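Local coordinates for dehydroascorbate reductase (Chlamydomonas reinhardtii, PDB 5XFT), which probably catalyses the glutathione-dependent reduction of dehydroascorbate to ascorbate, as a GST-superfamily enzyme of the dehydroascorbate reductase family, at residues Q149-N152 and G153-S157; F23-R26 and V27-Y31. All blocks are in the same frame, centred on the assembly; numbering follows the deposited sequence.

Contact 1 (Q149-N152 and G153-S157); sequences QHLN and GTDCS
Asp155 turns its carboxylate back onto the residue that precedes the helix: OD2 lies 2.8 Å from the backbone N of Asn152, but the hydrogen bond is bent to 123° at the proton and is weak. The same OD2 rests 3.2 Å from Asn152 CB. A first torsion of -71°, with CG beside its own backbone N and opposite the carbonyl carbon, folds the acid towards the start of the helix instead of along it. The firmer link is a backbone one, from Cys156 N to Asn152 O at 2.8 Å, and it closes the first turn. Asn152 is thus the N-cap of helix 153-173 in the C-terminal domain of the GST fold, and Asp155, three residues on, is placed as the N3 acid of a capping box, of which the N3-to-N-cap bond is present but weak. Leu151 brings CD2 to 3.7 Å from Asp155 CB, a methyl laid across the aliphatic base of the carboxylate. What positions the buried acid lies further out. Gly147 N also donates to OD2, while Phe146 N and the hydroxyl of Tyr187 both bond to OD1, which fixes the rotation of the carboxylate and probably keeps it ionised. Thr154 OG1 is hydrogen-bonded to Ser93 OG. Leu151 and Cys156 both pack on Leu29 of helix 22-33.

Contact 2 (F23-R26 and V27-Y31); sequences FCHR and VLLAY
Leu29 lays its CD1 methyl over one face of the His25 ring, 3.6 Å above the plane and displaced towards the rim, a CH-pi contact with 4.0 Å from CD1 to the ring centroid. Leu29 CD1 comes nearest His25 NE2, at 3.7 Å, while Leu29 CG sits 3.7 Å from His25 CD2. The two are one helical turn apart: the imidazole stands out from the axis with CG anti to the backbone N (chi1 -162°), and Leu29 swings its CG back beside its own N (chi1 -72°), towards the preceding turn. ND1 is hydrogen-bonded to the hydroxyl of Tyr202, whose ring also meets the imidazole edge-to-face, and Trp197 meets it as well. With Leu29 cut back to an alanine, that ring face would probably lose its methyl cover, leaving the imidazole to rely on Tyr202, Trp197 and Pro160 for its position. Along the backbone, Leu29 N reaches His25 O at 2.9 Å, one of four successive i to i+4 bonds, and Leu28 packs its CG 3.2 Å from Cys24 O. Val27 and Cys24 face strand 5-12, and Arg26 bonds through NH1 to Ser75 OG. This is helix 22-33, the first helix of the thioredoxin-fold domain, and Cys21 and Cys24 form a CxxC pattern at its start that resembles the thioredoxin type, though here both are modelled as free thiols.

How the contacts relate
Contact 2 comes first along the chain, on helix 22-33 of the N-terminal thioredoxin-like domain; contact 1 follows at the start of helix 153-173 in the C-terminal helical domain. Their centres are about 10 Å apart, and the two meet directly across the boundary between the domains. Cys156 O lies 3.1 Å from Arg26 CB, and Cys156 SG comes 3.6 Å from Ala30 N, so the first turn of the later helix rests on the flank of the earlier one. Ser157 also touches Arg26. The capped helix start of 149-157 is therefore part of the interface between the N- and C-terminal domains of this GST-type fold within a single chain.

Contact 1 (Q149-N152 and G153-S157)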
loop_
_atom_site.group_PDB
_atom_site.type_symbol
_atom_site.label_atom_id
_atom_site.label_comp_id
_atom_site.label_asym_id
_atom_site.label_seq_id
_atom_site.Cartn_x
_atom_site.Cartn_y
_atom_site.Cartn_z
ATOM N N GLN A 149 15.717 -9.188 1.892
ATOM C CA GLN A 149 15.673 -8.951 3.326
ATOM C C GLN A 149 15.030 -7.623 3.695
ATOM O O GLN A 149 14.628 -7.448 4.851
ATOM C CB GLN A 149 17.091 -9.010 3.900
ATOM C CG GLN A 149 17.654 -10.418 4.019
ATOM C CD GLN A 149 17.013 -11.190 5.153
ATOM O OE1 GLN A 149 16.686 -10.622 6.197
ATOM N NE2 GLN A 149 16.824 -12.491 4.955
ATOM N N HIS A 150 14.910 -6.695 2.746
ATOM C CA HIS A 150 14.408 -5.357 3.013
ATOM C C HIS A 150 13.321 -5.001 2.010
ATOM O O HIS A 150 13.122 -5.682 0.999
ATOM C CB HIS A 150 15.538 -4.325 2.961
ATOM C CG HIS A 150 16.829 -4.825 3.526
ATOM N ND1 HIS A 150 17.075 -4.883 4.881
ATOM C CD2 HIS A 150 17.940 -5.302 2.920
ATOM C CE1 HIS A 150 18.286 -5.370 5.084
ATOM N NE2 HIS A 150 18.832 -5.632 3.911
ATOM N N LEU A 151 12.630 -3.899 2.295
ATOM C CA LEU A 151 11.487 -3.494 1.492
ATOM C C LEU A 151 11.905 -3.117 0.076
ATOM O O LEU A 151 12.954 -2.506 -0.149
ATOM C CB LEU A 151 10.769 -2.316 2.143
ATOM C CG LEU A 151 9.903 -2.655 3.348
ATOM C CD1 LEU A 151 9.111 -1.430 3.768
ATOM C CD2 LEU A 151 8.988 -3.814 3.018
ATOM N N ASN A 152 11.047 -3.463 -0.869
ATOM C CA ASN A 152 11.247 -3.265 -2.292
ATOM C C ASN A 152 10.154 -2.340 -2.816
ATOM O O ASN A 152 9.148 -2.098 -2.144
ATOM C CB ASN A 152 11.208 -4.624 -2.999
ATOM C CG ASN A 152 11.756 -4.580 -4.388
ATOM O OD1 ASN A 152 12.678 -3.833 -4.680
ATOM N ND2 ASN A 152 11.228 -5.424 -5.247
ATOM N N GLY A 153 10.353 -1.808 -4.024
ATOM C CA GLY A 153 9.281 -1.054 -4.657
ATOM C C GLY A 153 8.033 -1.896 -4.841
ATOM O O GLY A 153 6.905 -1.405 -4.704
ATOM N N THR A 154 8.226 -3.187 -5.129
ATOM C CA THR A 154 7.120 -4.133 -5.226
ATOM C C THR A 154 6.512 -4.422 -3.858
ATOM O O THR A 154 5.293 -4.570 -3.736
ATOM C CB THR A 154 7.611 -5.417 -5.893
ATOM O OG1 THR A 154 7.903 -5.148 -7.271
ATOM C CG2 THR A 154 6.566 -6.517 -5.792
ATOM N N ASP A 155 7.344 -4.506 -2.817
ATOM C CA ASP A 155 6.821 -4.603 -1.459
ATOM C C ASP A 155 5.965 -3.387 -1.127
ATOM O O ASP A 155 4.869 -3.513 -0.567
ATOM C CB ASP A 155 7.971 -4.713 -0.460
ATOM C CG ASP A 155 8.680 -6.045 -0.521
ATOM O OD1 ASP A 155 8.000 -7.082 -0.654
ATOM O OD2 ASP A 155 9.929 -6.043 -0.446
ATOM N N CYS A 156 6.466 -2.193 -1.461
ATOM C CA CYS A 156 5.755 -0.965 -1.135
ATOM C C CYS A 156 4.428 -0.875 -1.871
ATOM O O CYS A 156 3.458 -0.337 -1.325
ATOM C CB CYS A 156 6.626 0.249 -1.459
ATOM S SG CYS A 156 8.118 0.379 -0.424
ATOM N N SER A 157 4.358 -1.395 -3.098
ATOM C CA SER A 157 3.099 -1.334 -3.835
ATOM C C SER A 157 2.133 -2.448 -3.433
ATOM O O SER A 157 0.922 -2.217 -3.327
ATOM C CB SER A 157 3.365 -1.394 -5.336
ATOM O OG SER A 157 2.143 -1.446 -6.050
#

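Contact 2 (F23-R26 and V27-Y31)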
loop_
_atom_site.group_PDB
_atom_site.type_symbol
_atom_site.label_atom_id
_atom_site.label_comp_id
_atom_site.label_asym_id
_atom_site.label_seq_id
_atom_site.Cartn_x
_atom_site.Cartn_y
_atom_site.Cartn_z
ATOM N N PHE A 23 -2.460 3.487 -1.179
ATOM C CA PHE A 23 -1.513 4.213 -2.021
ATOM C C PHE A 23 -0.670 5.183 -1.197
ATOM O O PHE A 23 0.561 5.247 -1.356
ATOM C CB PHE A 23 -2.274 4.925 -3.141
ATOM C CG PHE A 23 -3.139 4.000 -3.944
ATOM C CD1 PHE A 23 -2.627 3.346 -5.048
ATOM C CD2 PHE A 23 -4.453 3.752 -3.573
ATOM C CE1 PHE A 23 -3.414 2.468 -5.785
ATOM C CE2 PHE A 23 -5.245 2.876 -4.304
ATOM C CZ PHE A 23 -4.723 2.235 -5.413
ATOM N N CYS A 24 -1.322 5.940 -0.306
ATOM C CA CYS A 24 -0.597 6.625 0.760
ATOM C C CYS A 24 0.321 5.658 1.481
ATOM O O CYS A 24 1.495 5.961 1.728
ATOM C CB CYS A 24 -1.568 7.229 1.771
ATOM S SG CYS A 24 -2.739 8.424 1.151
ATOM N N HIS A 25 -0.206 4.483 1.832
ATOM C CA HIS A 25 0.613 3.480 2.502
ATOM C C HIS A 25 1.851 3.146 1.680
ATOM O O HIS A 25 2.941 2.966 2.233
ATOM C CB HIS A 25 -0.217 2.225 2.778
ATOM C CG HIS A 25 0.375 1.324 3.817
ATOM N ND1 HIS A 25 -0.163 0.095 4.127
ATOM C CD2 HIS A 25 1.454 1.475 4.620
ATOM C CE1 HIS A 25 0.562 -0.478 5.072
ATOM N NE2 HIS A 25 1.550 0.338 5.388
ATOM N N ARG A 26 1.710 3.087 0.354
ATOM C CA ARG A 26 2.852 2.756 -0.493
ATOM C C ARG A 26 3.908 3.855 -0.442
ATOM O O ARG A 26 5.107 3.577 -0.288
ATOM C CB ARG A 26 2.396 2.512 -1.935
ATOM C CG ARG A 26 3.523 2.703 -2.955
ATOM C CD ARG A 26 3.008 2.843 -4.401
ATOM N NE ARG A 26 3.966 2.300 -5.352
ATOM C CZ ARG A 26 3.832 2.452 -6.666
ATOM N NH1 ARG A 26 2.780 3.109 -7.144
ATOM N NH2 ARG A 26 4.715 1.944 -7.515
ATOM N N VAL A 27 3.484 5.116 -0.547
ATOM C CA VAL A 27 4.452 6.208 -0.443
ATOM C C VAL A 27 5.146 6.196 0.917
ATOM O O VAL A 27 6.376 6.313 1.007
ATOM C CB VAL A 27 3.764 7.553 -0.724
ATOM C CG1 VAL A 27 4.691 8.704 -0.385
ATOM C CG2 VAL A 27 3.344 7.610 -2.177
ATOM N N LEU A 28 4.371 6.032 1.996
ATOM C CA LEU A 28 4.934 6.011 3.345
ATOM C C LEU A 28 5.952 4.892 3.513
ATOM O O LEU A 28 7.033 5.099 4.081
ATOM C CB LEU A 28 3.818 5.854 4.374
ATOM C CG LEU A 28 2.757 6.941 4.448
ATOM C CD1 LEU A 28 1.694 6.532 5.428
ATOM C CD2 LEU A 28 3.403 8.225 4.868
ATOM N N LEU A 29 5.607 3.684 3.055
ATOM C CA LEU A 29 6.560 2.580 3.117
ATOM C C LEU A 29 7.805 2.883 2.296
ATOM O O LEU A 29 8.917 2.520 2.689
ATOM C CB LEU A 29 5.909 1.278 2.646
ATOM C CG LEU A 29 4.875 0.634 3.572
ATOM C CD1 LEU A 29 4.218 -0.545 2.928
ATOM C CD2 LEU A 29 5.526 0.220 4.867
ATOM N N ALA A 30 7.644 3.559 1.155
ATOM C CA ALA A 30 8.811 3.945 0.366
ATOM C C ALA A 30 9.733 4.874 1.152
ATOM O O ALA A 30 10.955 4.695 1.145
ATOM C CB ALA A 30 8.369 4.605 -0.936
ATOM N N TYR A 31 9.167 5.870 1.838
ATOM C CA TYR A 31 9.996 6.782 2.627
ATOM C C TYR A 31 10.664 6.066 3.797
ATOM O O TYR A 31 11.830 6.334 4.112
ATOM C CB TYR A 31 9.154 7.957 3.124
ATOM C CG TYR A 31 9.111 9.103 2.149
ATOM C CD1 TYR A 31 8.317 9.043 1.011
ATOM C CD2 TYR A 31 9.873 10.242 2.359
ATOM C CE1 TYR A 31 8.287 10.084 0.105
ATOM C CE2 TYR A 31 9.850 11.290 1.463
ATOM C CZ TYR A 31 9.057 11.210 0.337
ATOM O OH TYR A 31 9.036 12.260 -0.556
#